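Hemoglobin chain d1 (Lumbricus terrestris, PDB 1X9F) probably carries oxygen on a heme iron, as a globin chain of the earthworm's extracellular hemoglobin. Local coordinates at residues L77-K91 / W128-K140. Sequence-based numbering, arbitrary orientation.
Sequences LDTPDMLAAQLAHLK and WHDCVDQIIDGIK. With HEM (protoporphyrin IX containing Fe), chain M.
L87 is the knob of this helix crossing: its isobutyl end enters a hole framed by Q134, I135, G138 and I139. With CG anti to the carbonyl carbon (chi1 -65°), the fork opens over the other helix, CD2 lying 3.8 Å from CG2 of I135 while CD1 rests against the bare CA of G138. Glycine suits this place, because a CB on it would point at that methyl, and the backbones close to 5.3 Å between the CA atoms of L87 and G138. Further along, L90 and I139 meet methyl to methyl, CD1 to CD1 at 3.9 Å; L90 also touches the heme of this chain's own pocket, and its carbonyl accepts from H94, the axial ligand of the iron. Helices 80-95 and 125-139 are F and H of the globin fold; their segments 80-91 and 128-139 cross at -50°. No hydrogen bond links the two segments, and the join is made by branched apolar side chains, whose methyls fill the angle between the helices. Cut back to an alanine, I139 would probably leave a gap beside L87 and L90, with the end of L90, which also meets the heme, freer to move. At the other end L77, in the turn before helix F, sets CD1 3.6 Å from CD1 of I135, the two chains crossing nearly at right angles, and turns CD2 to the sulfur of C131, which is tied to C2 by a disulfide. The margins are looser. Q134 stretches out to lay its amide beside CD2 of L83, and extended K91 runs its methylenes past the last carbonyls of the chain, CG 3.5 Å from O of I139. K140 turns away to D137 and D105. On the outer side of helix F, H89 donates through NE2 to O1A on a propionate of a second heme, not the one held in this chain's pocket, a bond of 2.8 Å.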
loop_
_atom_site.group_PDB
_atom_site.type_symbol
_atom_site.label_atom_id
_atom_site.label_comp_id
_atom_site.label_asym_id
_atom_site.label_seq_id
_atom_site.Cartn_x
_atom_site.Cartn_y
_atom_site.Cartn_z
ATOM N N LEU D 77 27.216 18.359 5.481
ATOM C CA LEU D 77 27.058 18.563 6.925
ATOM C C LEU D 77 28.352 18.359 7.732
ATOM O O LEU D 77 28.522 18.962 8.792
ATOM C CB LEU D 77 25.931 17.677 7.478
ATOM C CG LEU D 77 24.526 18.224 7.797
ATOM C CD1 LEU D 77 24.259 19.639 7.280
ATOM C CD2 LEU D 77 23.456 17.246 7.305
ATOM N N ASP D 78 29.262 17.532 7.218
ATOM C CA ASP D 78 30.526 17.222 7.902
ATOM C C ASP D 78 31.760 17.976 7.370
ATOM O O ASP D 78 32.884 17.731 7.829
ATOM C CB ASP D 78 30.786 15.729 7.775
ATOM C CG ASP D 78 30.878 15.287 6.325
ATOM O OD1 ASP D 78 31.844 14.573 5.987
ATOM O OD2 ASP D 78 30.043 15.618 5.450
ATOM N N THR D 79 31.577 18.858 6.391
ATOM C CA THR D 79 32.689 19.643 5.853
ATOM C C THR D 79 32.350 21.128 5.972
ATOM O O THR D 79 31.794 21.697 5.033
ATOM C CB THR D 79 32.960 19.274 4.371
ATOM O OG1 THR D 79 31.733 19.322 3.631
ATOM C CG2 THR D 79 33.397 17.815 4.235
ATOM N N PRO D 80 32.665 21.765 7.106
ATOM C CA PRO D 80 32.232 23.155 7.332
ATOM C C PRO D 80 32.688 24.150 6.247
ATOM O O PRO D 80 31.910 25.032 5.865
ATOM C CB PRO D 80 32.830 23.501 8.702
ATOM C CG PRO D 80 33.928 22.503 8.899
ATOM C CD PRO D 80 33.445 21.240 8.243
ATOM N N ASP D 81 33.913 23.996 5.742
ATOM C CA ASP D 81 34.430 24.847 4.657
ATOM C C ASP D 81 33.517 24.847 3.427
ATOM O O ASP D 81 33.103 25.910 2.943
ATOM C CB ASP D 81 35.869 24.449 4.269
ATOM C CG ASP D 81 35.996 22.981 3.832
ATOM O OD1 ASP D 81 35.420 22.091 4.498
ATOM O OD2 ASP D 81 36.668 22.628 2.839
ATOM N N MET D 82 33.205 23.645 2.942
ATOM C CA MET D 82 32.327 23.465 1.796
ATOM C C MET D 82 30.911 23.898 2.120
ATOM O O MET D 82 30.244 24.509 1.283
ATOM C CB MET D 82 32.329 22.010 1.337
ATOM C CG MET D 82 33.669 21.533 0.823
ATOM S SD MET D 82 33.665 19.761 0.535
ATOM C CE MET D 82 32.721 19.675 -0.975
ATOM N N LEU D 83 30.452 23.590 3.329
ATOM C CA LEU D 83 29.097 23.954 3.708
ATOM C C LEU D 83 28.913 25.467 3.700
ATOM O O LEU D 83 27.920 25.961 3.165
ATOM C CB LEU D 83 28.698 23.363 5.063
ATOM C CG LEU D 83 27.235 23.612 5.460
ATOM C CD1 LEU D 83 26.257 22.924 4.506
ATOM C CD2 LEU D 83 26.974 23.174 6.894
ATOM N N ALA D 84 29.871 26.194 4.278
ATOM C CA ALA D 84 29.827 27.660 4.307
ATOM C C ALA D 84 29.715 28.239 2.892
ATOM O O ALA D 84 28.840 29.074 2.617
ATOM C CB ALA D 84 31.038 28.229 5.045
ATOM N N ALA D 85 30.575 27.769 1.993
ATOM C CA ALA D 85 30.546 28.214 0.600
ATOM C C ALA D 85 29.228 27.899 -0.106
ATOM O O ALA D 85 28.680 28.760 -0.804
ATOM C CB ALA D 85 31.719 27.618 -0.170
ATOM N N GLN D 86 28.726 26.676 0.069
ATOM C CA GLN D 86 27.494 26.256 -0.591
ATOM C C GLN D 86 26.313 27.058 -0.076
ATOM O O GLN D 86 25.457 27.478 -0.856
ATOM C CB GLN D 86 27.243 24.754 -0.408
ATOM C CG GLN D 86 25.984 24.234 -1.106
ATOM C CD GLN D 86 26.025 24.415 -2.615
ATOM O OE1 GLN D 86 27.099 24.471 -3.213
ATOM N NE2 GLN D 86 24.853 24.499 -3.234
ATOM N N LEU D 87 26.262 27.278 1.232
ATOM C CA LEU D 87 25.154 28.033 1.800
ATOM C C LEU D 87 25.164 29.480 1.313
ATOM O O LEU D 87 24.108 30.042 1.015
ATOM C CB LEU D 87 25.152 27.960 3.329
ATOM C CG LEU D 87 24.911 26.591 3.980
ATOM C CD1 LEU D 87 24.932 26.731 5.495
ATOM C CD2 LEU D 87 23.605 25.944 3.516
ATOM N N ALA D 88 26.353 30.076 1.231
ATOM C CA ALA D 88 26.505 31.421 0.681
ATOM C C ALA D 88 25.972 31.473 -0.757
ATOM O O ALA D 88 25.265 32.414 -1.138
ATOM C CB ALA D 88 27.961 31.867 0.742
ATOM N N HIS D 89 26.306 30.439 -1.532
ATOM C CA HIS D 89 25.922 30.317 -2.938
ATOM C C HIS D 89 24.414 30.231 -3.081
ATOM O O HIS D 89 23.827 30.883 -3.945
ATOM C CB HIS D 89 26.572 29.066 -3.532
ATOM C CG HIS D 89 26.320 28.872 -4.996
ATOM N ND1 HIS D 89 27.244 29.219 -5.957
ATOM C CD2 HIS D 89 25.272 28.328 -5.660
ATOM C CE1 HIS D 89 26.767 28.918 -7.151
ATOM N NE2 HIS D 89 25.572 28.377 -6.999
ATOM N N LEU D 90 23.793 29.420 -2.231
ATOM C CA LEU D 90 22.352 29.257 -2.254
ATOM C C LEU D 90 21.665 30.543 -1.835
ATOM O O LEU D 90 20.599 30.888 -2.355
ATOM C CB LEU D 90 21.932 28.104 -1.349
ATOM C CG LEU D 90 21.919 26.747 -2.051
ATOM C CD1 LEU D 90 21.950 25.638 -1.019
ATOM C CD2 LEU D 90 20.693 26.618 -2.951
ATOM N N LYS D 91 22.290 31.249 -0.898
ATOM C CA LYS D 91 21.754 32.513 -0.436
ATOM C C LYS D 91 21.708 33.547 -1.561
ATOM O O LYS D 91 20.675 34.191 -1.757
ATOM C CB LYS D 91 22.540 33.045 0.757
ATOM C CG LYS D 91 21.827 34.183 1.448
ATOM C CD LYS D 91 22.559 34.655 2.672
ATOM C CE LYS D 91 21.829 35.840 3.277
ATOM N NZ LYS D 91 22.535 36.356 4.480
ATOM N N TRP D 128 17.347 15.691 12.554
ATOM C CA TRP D 128 16.924 16.478 11.398
ATOM C C TRP D 128 16.772 17.930 11.737
ATOM O O TRP D 128 17.365 18.790 11.080
ATOM C CB TRP D 128 15.623 15.958 10.811
ATOM C CG TRP D 128 15.895 14.867 9.915
ATOM C CD1 TRP D 128 15.988 13.557 10.251
ATOM C CD2 TRP D 128 16.199 14.953 8.520
ATOM N NE1 TRP D 128 16.296 12.807 9.143
ATOM C CE2 TRP D 128 16.435 13.641 8.066
ATOM C CE3 TRP D 128 16.277 16.005 7.596
ATOM C CZ2 TRP D 128 16.742 13.348 6.733
ATOM C CZ3 TRP D 128 16.590 15.713 6.267
ATOM C CH2 TRP D 128 16.816 14.394 5.851
ATOM N N HIS D 129 15.994 18.196 12.777
ATOM C CA HIS D 129 15.705 19.556 13.167
ATOM C C HIS D 129 16.954 20.370 13.444
ATOM O O HIS D 129 17.078 21.493 12.965
ATOM C CB HIS D 129 14.803 19.583 14.382
ATOM C CG HIS D 129 14.106 20.886 14.554
ATOM N ND1 HIS D 129 12.965 21.207 13.853
ATOM C CD2 HIS D 129 14.410 21.970 15.304
ATOM C CE1 HIS D 129 12.581 22.427 14.183
ATOM N NE2 HIS D 129 13.440 22.911 15.062
ATOM N N ASP D 130 17.866 19.812 14.231
ATOM C CA ASP D 130 19.133 20.472 14.484
ATOM C C ASP D 130 19.819 20.735 13.156
ATOM O O ASP D 130 20.111 21.884 12.808
ATOM C CB ASP D 130 20.033 19.596 15.359
ATOM C CG ASP D 130 19.544 19.494 16.789
ATOM O OD1 ASP D 130 20.120 18.694 17.556
ATOM O OD2 ASP D 130 18.598 20.173 17.243
ATOM N N CYS D 131 20.032 19.643 12.414
ATOM C CA CYS D 131 20.852 19.628 11.207
ATOM C C CYS D 131 20.394 20.522 10.056
ATOM O O CYS D 131 21.186 21.306 9.526
ATOM C CB CYS D 131 20.962 18.192 10.714
ATOM S SG CYS D 131 22.660 17.655 10.517
ATOM N N VAL D 132 19.133 20.393 9.655
ATOM C CA VAL D 132 18.620 21.163 8.522
ATOM C C VAL D 132 18.434 22.631 8.911
ATOM O O VAL D 132 18.579 23.524 8.074
ATOM C CB VAL D 132 17.309 20.550 7.955
ATOM C CG1 VAL D 132 16.727 21.417 6.843
ATOM C CG2 VAL D 132 17.560 19.148 7.429
ATOM N N ASP D 133 18.126 22.864 10.186
ATOM C CA ASP D 133 17.964 24.209 10.740
ATOM C C ASP D 133 19.150 25.086 10.397
ATOM O O ASP D 133 18.989 26.203 9.902
ATOM C CB ASP D 133 17.858 24.136 12.254
ATOM C CG ASP D 133 16.718 24.948 12.794
ATOM O OD1 ASP D 133 16.221 24.590 13.886
ATOM O OD2 ASP D 133 16.240 25.948 12.215
ATOM N N GLN D 134 20.343 24.562 10.664
ATOM C CA GLN D 134 21.586 25.222 10.305
ATOM C C GLN D 134 21.636 25.538 8.808
ATOM O O GLN D 134 22.073 26.624 8.418
ATOM C CB GLN D 134 22.780 24.355 10.714
ATOM C CG GLN D 134 24.116 24.820 10.143
ATOM C CD GLN D 134 25.204 23.764 10.220
ATOM O OE1 GLN D 134 26.390 24.093 10.153
ATOM N NE2 GLN D 134 24.813 22.499 10.360
ATOM N N ILE D 135 21.187 24.591 7.981
ATOM C CA ILE D 135 21.134 24.794 6.531
ATOM C C ILE D 135 20.159 25.913 6.195
ATOM O O ILE D 135 20.512 26.849 5.478
ATOM C CB ILE D 135 20.752 23.491 5.780
ATOM C CG1 ILE D 135 21.839 22.431 5.961
ATOM C CG2 ILE D 135 20.539 23.773 4.287
ATOM C CD1 ILE D 135 21.381 21.032 5.554
ATOM N N ILE D 136 18.939 25.819 6.717
ATOM C CA ILE D 136 17.960 26.878 6.534
ATOM C C ILE D 136 18.508 28.249 6.937
ATOM O O ILE D 136 18.310 29.220 6.207
ATOM C CB ILE D 136 16.633 26.538 7.253
ATOM C CG1 ILE D 136 15.590 26.061 6.244
ATOM C CG2 ILE D 136 16.047 27.739 7.972
ATOM C CD1 ILE D 136 15.767 24.639 5.808
ATOM N N ASP D 137 19.213 28.325 8.068
ATOM C CA ASP D 137 19.747 29.606 8.555
ATOM C C ASP D 137 20.772 30.223 7.613
ATOM O O ASP D 137 20.875 31.450 7.527
ATOM C CB ASP D 137 20.387 29.457 9.946
ATOM C CG ASP D 137 19.355 29.203 11.043
ATOM O OD1 ASP D 137 18.208 29.706 10.950
ATOM O OD2 ASP D 137 19.608 28.510 12.053
ATOM N N GLY D 138 21.533 29.381 6.920
ATOM C CA GLY D 138 22.557 29.860 5.992
ATOM C C GLY D 138 21.991 30.455 4.715
ATOM O O GLY D 138 22.686 31.189 4.003
ATOM N N ILE D 139 20.736 30.141 4.417
ATOM C CA ILE D 139 20.118 30.589 3.174
ATOM C C ILE D 139 19.121 31.693 3.465
ATOM O O ILE D 139 18.972 32.635 2.684
ATOM C CB ILE D 139 19.418 29.408 2.474
ATOM C CG1 ILE D 139 20.408 28.257 2.266
ATOM C CG2 ILE D 139 18.823 29.851 1.136
ATOM C CD1 ILE D 139 19.766 26.930 1.884
ATOM N N LYS D 140 18.445 31.547 4.605
ATOM C CA LYS D 140 17.396 32.452 5.070
ATOM C C LYS D 140 17.749 33.923 4.895
ATOM O O LYS D 140 18.910 34.334 5.013
ATOM C CB LYS D 140 17.099 32.181 6.547
ATOM C CG LYS D 140 15.717 32.617 7.004
ATOM C CD LYS D 140 15.535 32.463 8.512
ATOM C CE LYS D 140 15.616 31.004 8.951
ATOM N NZ LYS D 140 15.262 30.831 10.391
ATOM O OXT LYS D 140 16.860 34.747 4.642
HETATM C CHA HEM M . 28.686 26.247 -13.103
HETATM C CHB HEM M . 26.726 21.865 -14.073
HETATM C CHC HEM M . 29.735 21.399 -17.888
HETATM C CHD HEM M . 31.554 25.882 -17.069
HETATM C C1A HEM M . 27.855 25.030 -13.005
HETATM C C2A HEM M . 26.906 24.852 -11.995
HETATM C C3A HEM M . 26.310 23.545 -12.256
HETATM C C4A HEM M . 27.049 23.142 -13.453
HETATM C CMA HEM M . 25.214 22.807 -11.517
HETATM C CAA HEM M . 26.538 25.756 -10.851
HETATM C CBA HEM M . 25.404 26.679 -11.294
HETATM C CGA HEM M . 25.140 27.565 -10.106
HETATM O O1A HEM M . 24.416 27.134 -9.184
HETATM O O2A HEM M . 25.669 28.695 -10.089
HETATM C C1B HEM M . 27.387 21.342 -15.256
HETATM C C2B HEM M . 27.059 20.091 -15.765
HETATM C C3B HEM M . 27.908 20.053 -16.822
HETATM C C4B HEM M . 28.693 21.172 -16.878
HETATM C CMB HEM M . 26.027 19.061 -15.328
HETATM C CAB HEM M . 28.028 19.026 -17.658
HETATM C CBB HEM M . 28.140 17.865 -18.388
HETATM C C1C HEM M . 30.530 22.632 -18.014
HETATM C C2C HEM M . 31.455 22.823 -19.035
HETATM C C3C HEM M . 31.943 24.079 -18.770
HETATM C C4C HEM M . 31.291 24.554 -17.652
HETATM C CMC HEM M . 31.838 21.894 -20.163
HETATM C CAC HEM M . 32.954 24.810 -19.577
HETATM C CBC HEM M . 34.269 24.762 -19.313
HETATM C C1D HEM M . 30.900 26.420 -15.859
HETATM C C2D HEM M . 31.220 27.677 -15.351
HETATM C C3D HEM M . 30.427 27.815 -14.229
HETATM C C4D HEM M . 29.661 26.555 -14.168
HETATM C CMD HEM M . 32.209 28.673 -15.911
HETATM C CAD HEM M . 30.330 28.983 -13.282
HETATM C CBD HEM M . 31.206 28.741 -12.068
HETATM C CGD HEM M . 30.934 29.887 -11.123
HETATM O O1D HEM M . 31.530 30.979 -11.304
HETATM O O2D HEM M . 30.103 29.695 -10.203
HETATM N NA HEM M . 27.965 24.025 -13.911
HETATM N NB HEM M . 28.388 22.032 -15.888
HETATM N NC HEM M . 30.402 23.667 -17.138
HETATM N ND HEM M . 29.965 25.704 -15.167
HETATM FE FE HEM M . 29.203 23.854 -15.510
#